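Local coordinates for Lmo1340 protein (Listeria monocytogenes, PDB 4NLM) that is of unknown function but is probably a surface lipoprotein built around a YqgU-like six-bladed beta-propeller domain, at residues T138-D143 with M150-S155; L104-E109 with R130-L135. One frame throughout, in Å; residues are numbered along the deposited sequence.

Overall arrangement
Going from the N terminus, the first of the four segments met lies on strand 102-108, an inner strand of the four-stranded antiparallel sheet 90-132. The chain then passes through strands 114-120 and 126-132, and interaction 2 closes this loop where the turn leaving strand 126-132 comes back to Y106 and A108. Strand 137-141 follows at once and opens the next four-stranded sheet, whose first hairpin is held by interaction 1. The two contacts are therefore in series, neither nested nor crossed, with centres about 13 Å apart. They also touch: F139 packs on L104 and Y106, W141 on L104, and F151 on R130, which joins the two neighbouring propeller blades face to face.

Interaction 1. Residues T138-D143 with M150-S155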
# COMPACT_ATOMS: atom_id res chain seq x y z
N THR A 138 9.31 4.55 6.39
CA THR A 138 8.46 3.79 5.48
C THR A 138 8.56 2.33 5.88
O THR A 138 9.67 1.81 6.03
CB THR A 138 8.87 3.99 4.00
OG1 THR A 138 8.92 5.38 3.71
CG2 THR A 138 7.92 3.29 3.05
N PHE A 139 7.42 1.63 6.00
CA PHE A 139 7.38 0.29 6.53
C PHE A 139 6.99 -0.76 5.51
O PHE A 139 6.07 -0.52 4.74
CB PHE A 139 6.39 0.20 7.69
CG PHE A 139 6.72 1.04 8.88
CD1 PHE A 139 6.29 2.36 8.95
CD2 PHE A 139 7.44 0.53 9.94
CE1 PHE A 139 6.58 3.14 10.04
CE2 PHE A 139 7.73 1.33 11.03
CZ PHE A 139 7.29 2.65 11.10
N TYR A 140 7.62 -1.95 5.56
CA TYR A 140 7.38 -3.06 4.65
C TYR A 140 7.18 -4.30 5.48
O TYR A 140 8.13 -4.83 6.06
CB TYR A 140 8.56 -3.23 3.70
CG TYR A 140 8.78 -2.01 2.85
CD1 TYR A 140 8.11 -1.85 1.66
CD2 TYR A 140 9.60 -0.99 3.26
CE1 TYR A 140 8.28 -0.75 0.87
CE2 TYR A 140 9.77 0.14 2.48
CZ TYR A 140 9.11 0.24 1.28
OH TYR A 140 9.25 1.34 0.48
N TRP A 141 5.95 -4.78 5.54
CA TRP A 141 5.62 -5.94 6.38
C TRP A 141 5.81 -7.22 5.55
O TRP A 141 5.22 -7.34 4.50
CB TRP A 141 4.17 -5.84 6.84
CG TRP A 141 3.88 -6.51 8.15
CD1 TRP A 141 4.36 -7.69 8.62
CD2 TRP A 141 3.03 -5.97 9.18
NE1 TRP A 141 3.85 -7.92 9.85
CE2 TRP A 141 3.04 -6.88 10.23
CE3 TRP A 141 2.25 -4.79 9.29
CZ2 TRP A 141 2.34 -6.68 11.40
CZ3 TRP A 141 1.53 -4.62 10.42
CH2 TRP A 141 1.61 -5.52 11.48
N ASN A 142 6.58 -8.18 6.03
CA ASN A 142 6.88 -9.42 5.32
C ASN A 142 5.66 -10.31 5.25
O ASN A 142 5.14 -10.73 6.26
CB ASN A 142 8.07 -10.07 6.02
CG ASN A 142 8.66 -11.25 5.27
OD1 ASN A 142 7.95 -12.09 4.72
ND2 ASN A 142 9.96 -11.34 5.28
N ASP A 143 5.18 -10.56 4.04
CA ASP A 143 4.00 -11.37 3.84
C ASP A 143 4.23 -12.84 4.19
O ASP A 143 3.32 -13.50 4.69
CB ASP A 143 3.50 -11.28 2.38
CG ASP A 143 3.01 -9.88 1.98
OD1 ASP A 143 2.74 -9.04 2.85
OD2 ASP A 143 2.87 -9.60 0.76
N MSE A 150 10.35 -4.64 7.93
CA MSE A 150 11.51 -3.89 7.51
C MSE A 150 11.09 -2.43 7.37
O MSE A 150 9.96 -2.13 7.01
CB MSE A 150 11.97 -4.47 6.17
CG MSE A 150 13.02 -3.69 5.39
SE MSE A 150 13.63 -4.86 3.93
CE MSE A 150 12.05 -4.88 2.74
N PHE A 151 11.99 -1.50 7.65
CA PHE A 151 11.67 -0.10 7.52
C PHE A 151 12.87 0.73 7.15
O PHE A 151 14.02 0.44 7.53
CB PHE A 151 10.96 0.42 8.77
CG PHE A 151 11.67 0.17 10.04
CD1 PHE A 151 12.53 1.13 10.53
CD2 PHE A 151 11.44 -0.95 10.80
CE1 PHE A 151 13.23 0.96 11.70
CE2 PHE A 151 12.12 -1.14 11.99
CZ PHE A 151 13.01 -0.19 12.44
N VAL A 152 12.54 1.76 6.38
CA VAL A 152 13.48 2.74 5.92
C VAL A 152 13.28 4.00 6.75
O VAL A 152 12.17 4.55 6.77
CB VAL A 152 13.27 3.04 4.43
CG1 VAL A 152 14.31 4.05 3.94
CG2 VAL A 152 13.34 1.75 3.62
N THR A 153 14.34 4.45 7.42
CA THR A 153 14.30 5.68 8.20
C THR A 153 15.17 6.75 7.55
O THR A 153 16.25 6.47 7.04
CB THR A 153 14.80 5.46 9.64
OG1 THR A 153 16.05 4.76 9.63
CG2 THR A 153 13.80 4.66 10.43
N TYR A 154 14.65 7.97 7.56
CA TYR A 154 15.32 9.10 6.94
C TYR A 154 15.69 10.16 7.98
O TYR A 154 14.92 10.40 8.90
CB TYR A 154 14.39 9.80 5.95
CG TYR A 154 13.97 8.97 4.77
CD1 TYR A 154 12.87 8.13 4.85
CD2 TYR A 154 14.71 8.98 3.60
CE1 TYR A 154 12.47 7.38 3.76
CE2 TYR A 154 14.33 8.21 2.51
CZ TYR A 154 13.20 7.43 2.59
OH TYR A 154 12.81 6.66 1.52
N SER A 155 16.89 10.71 7.85
CA SER A 155 17.32 11.84 8.66
C SER A 155 18.51 12.46 7.97
O SER A 155 19.26 11.77 7.29
CB SER A 155 17.73 11.38 10.05
OG SER A 155 18.02 12.47 10.90
O HOH W 1 10.38 5.69 1.46
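F139 and F151 sit opposite each other as a non-hydrogen-bonded pair of an antiparallel ladder, their side chains lying alongside and pointing the same way. CD2 of F139 comes to 3.7 Å from CB of F151, and the rings are oblique, with planes at 45°. F151 holds CG between its backbone N and carbonyl carbon (chi1 54°), which carries its ring away from strand 137-141 toward E163 and W165, while F139 meets Y106 edge-to-face. This aromatic side is buried against the sheet 90-132. Two hydrogen-bonded pairs flank it. T138 N gives to V152 O at 2.9 Å and V152 N returns the bond to T138 O; Y140 N reaches M150 O at 2.8 Å, nearly in line with the C=O, and M150 N binds Y140 O. Between them the F151 CA lies 3.1 Å from T138 O, a CA-H...O contact.

On the opposite face Y140 packs with M150 and V152. Selenomethionine M150 bends at its last torsion (chi3 71°), bringing CE to 4.0 Å from CB of Y140, and CG2 of V152 approaches CE2 of the Y140 ring obliquely. M150 and V152 continue onto I182 of the next sheet. The contact loosens at the T138 end, where partly exposed T138 and Y154 are joined through a water, 2.7 Å from T138 OG1 and 2.6 Å from Y154 OH, lying in the plane of the tyrosine ring at its edge. The whole is a beta hairpin, the two first strands of a four-stranded antiparallel propeller blade.

Interaction 2. Residues L104-E109 with R130-L135; sequences LLYSAE and RATKPL
The hydroxyl of Y106 reaches into the mouth of an inverse gamma turn, where two backbone carbonyls compete for its one proton. OH lies 2.7 Å from L135 O and 3.1 Å from K133 O, and which of them receives the proton is not settled. L135 O is also taken by the hydroxyl of T137, so that carbonyl has a second partner. The turn is centred on P134 and carries its own weak bond from L135 N to K133 O, 2.9 Å long, so K133 O faces both the turn amide and the tyrosine.

Y106 extends CG away from its backbone N (chi1 179°), beside the carbonyl carbon, and this carries the ring out from the strand so that its hydroxyl end arrives at the turn. Its rim does the touching: L135 O lies in the ring plane at the hydroxyl end, 3.4 Å from CE2, and the methyl CG2 of T132 meets the opposite edge at CE1, 3.9 Å away, the two side chains crossing at about a right angle. Y106 also touches T137 of strand 137-141, in the following sheet.

In the propeller this places the contact within one blade and at its exit: strand 102-108 is the second of four antiparallel strands, strand 126-132 the last, and the turn at 133-135 leads into strand 137-141, which begins the next blade. The main-chain directions of the touching parts stand 90° apart, and no ladder pairs them.

Nearer the surface, CB of A108 points toward the turn and meets CB of P134 at 4.1 Å, a small apolar contact beside the polar one. Y106 itself is buried, with S92, E93 and M116 of the flanking strands packed round it.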
# COMPACT_ATOMS: atom_id res chain seq x y z
N LEU A 104 0.21 -2.39 12.85
CA LEU A 104 1.40 -1.65 13.21
C LEU A 104 0.98 -0.20 13.38
O LEU A 104 0.33 0.38 12.50
CB LEU A 104 2.42 -1.68 12.09
CG LEU A 104 3.53 -0.66 12.15
CD1 LEU A 104 4.49 -0.94 13.27
CD2 LEU A 104 4.26 -0.60 10.84
N LEU A 105 1.30 0.36 14.54
CA LEU A 105 1.07 1.76 14.80
C LEU A 105 2.41 2.41 15.09
O LEU A 105 3.12 2.00 16.01
CB LEU A 105 0.16 1.96 16.01
CG LEU A 105 -0.10 3.41 16.41
CD1 LEU A 105 -0.81 4.15 15.30
CD2 LEU A 105 -0.91 3.41 17.69
N TYR A 106 2.74 3.42 14.30
CA TYR A 106 3.91 4.23 14.54
C TYR A 106 3.39 5.59 14.97
O TYR A 106 2.67 6.26 14.20
CB TYR A 106 4.76 4.32 13.28
CG TYR A 106 6.02 5.15 13.38
CD1 TYR A 106 6.87 5.08 14.49
CD2 TYR A 106 6.37 6.03 12.36
CE1 TYR A 106 8.02 5.80 14.55
CE2 TYR A 106 7.53 6.76 12.43
CZ TYR A 106 8.34 6.66 13.53
OH TYR A 106 9.51 7.43 13.62
N SER A 107 3.70 5.99 16.19
CA SER A 107 3.17 7.20 16.74
C SER A 107 4.20 7.89 17.64
O SER A 107 5.16 7.30 18.05
CB SER A 107 1.89 6.93 17.53
OG SER A 107 2.10 6.09 18.65
N ALA A 108 3.97 9.18 17.92
CA ALA A 108 4.90 9.95 18.72
C ALA A 108 4.20 10.59 19.91
O ALA A 108 3.13 11.17 19.79
CB ALA A 108 5.60 11.01 17.89
N GLU A 109 4.83 10.45 21.06
CA GLU A 109 4.33 11.06 22.28
C GLU A 109 4.85 12.49 22.42
O GLU A 109 4.23 13.32 23.09
CB GLU A 109 4.74 10.20 23.49
CG GLU A 109 4.59 10.87 24.86
CD GLU A 109 5.15 10.05 26.01
OE1 GLU A 109 5.08 8.80 25.96
OE2 GLU A 109 5.65 10.66 26.98
N ARG A 130 8.70 -1.06 20.36
CA ARG A 130 10.06 -0.56 20.45
C ARG A 130 10.01 0.95 20.40
O ARG A 130 9.17 1.54 19.73
CB ARG A 130 11.03 -1.15 19.41
CG ARG A 130 10.74 -0.84 17.96
CD ARG A 130 11.83 -1.41 17.06
NE ARG A 130 13.13 -0.74 17.22
CZ ARG A 130 13.49 0.34 16.53
NH1 ARG A 130 12.67 0.87 15.63
NH2 ARG A 130 14.68 0.88 16.74
N ALA A 131 10.91 1.55 21.15
CA ALA A 131 11.02 2.98 21.28
C ALA A 131 12.02 3.51 20.28
O ALA A 131 13.06 2.88 20.04
CB ALA A 131 11.46 3.35 22.70
N THR A 132 11.74 4.69 19.75
CA THR A 132 12.63 5.29 18.79
C THR A 132 12.44 6.80 18.81
O THR A 132 11.85 7.32 19.75
CB THR A 132 12.45 4.65 17.41
OG1 THR A 132 13.52 5.09 16.56
CG2 THR A 132 11.10 4.98 16.81
N LYS A 133 12.96 7.47 17.80
CA LYS A 133 12.78 8.91 17.67
C LYS A 133 11.76 9.17 16.56
O LYS A 133 11.58 8.35 15.68
CB LYS A 133 14.12 9.59 17.37
CG LYS A 133 15.17 9.40 18.44
CD LYS A 133 14.68 9.84 19.81
CE LYS A 133 15.67 9.53 20.91
NZ LYS A 133 16.91 10.34 20.82
N PRO A 134 11.06 10.31 16.61
CA PRO A 134 10.05 10.58 15.58
C PRO A 134 10.69 11.00 14.28
O PRO A 134 10.93 12.19 14.04
CB PRO A 134 9.21 11.71 16.17
CG PRO A 134 10.06 12.33 17.21
CD PRO A 134 11.07 11.34 17.67
N LEU A 135 10.98 10.03 13.45
CA LEU A 135 11.60 10.25 12.19
C LEU A 135 10.74 9.70 11.08
O LEU A 135 9.98 8.72 11.25
CB LEU A 135 12.92 9.51 12.17
CG LEU A 135 13.90 10.01 13.22
CD1 LEU A 135 15.04 9.04 13.29
CD2 LEU A 135 14.40 11.42 12.91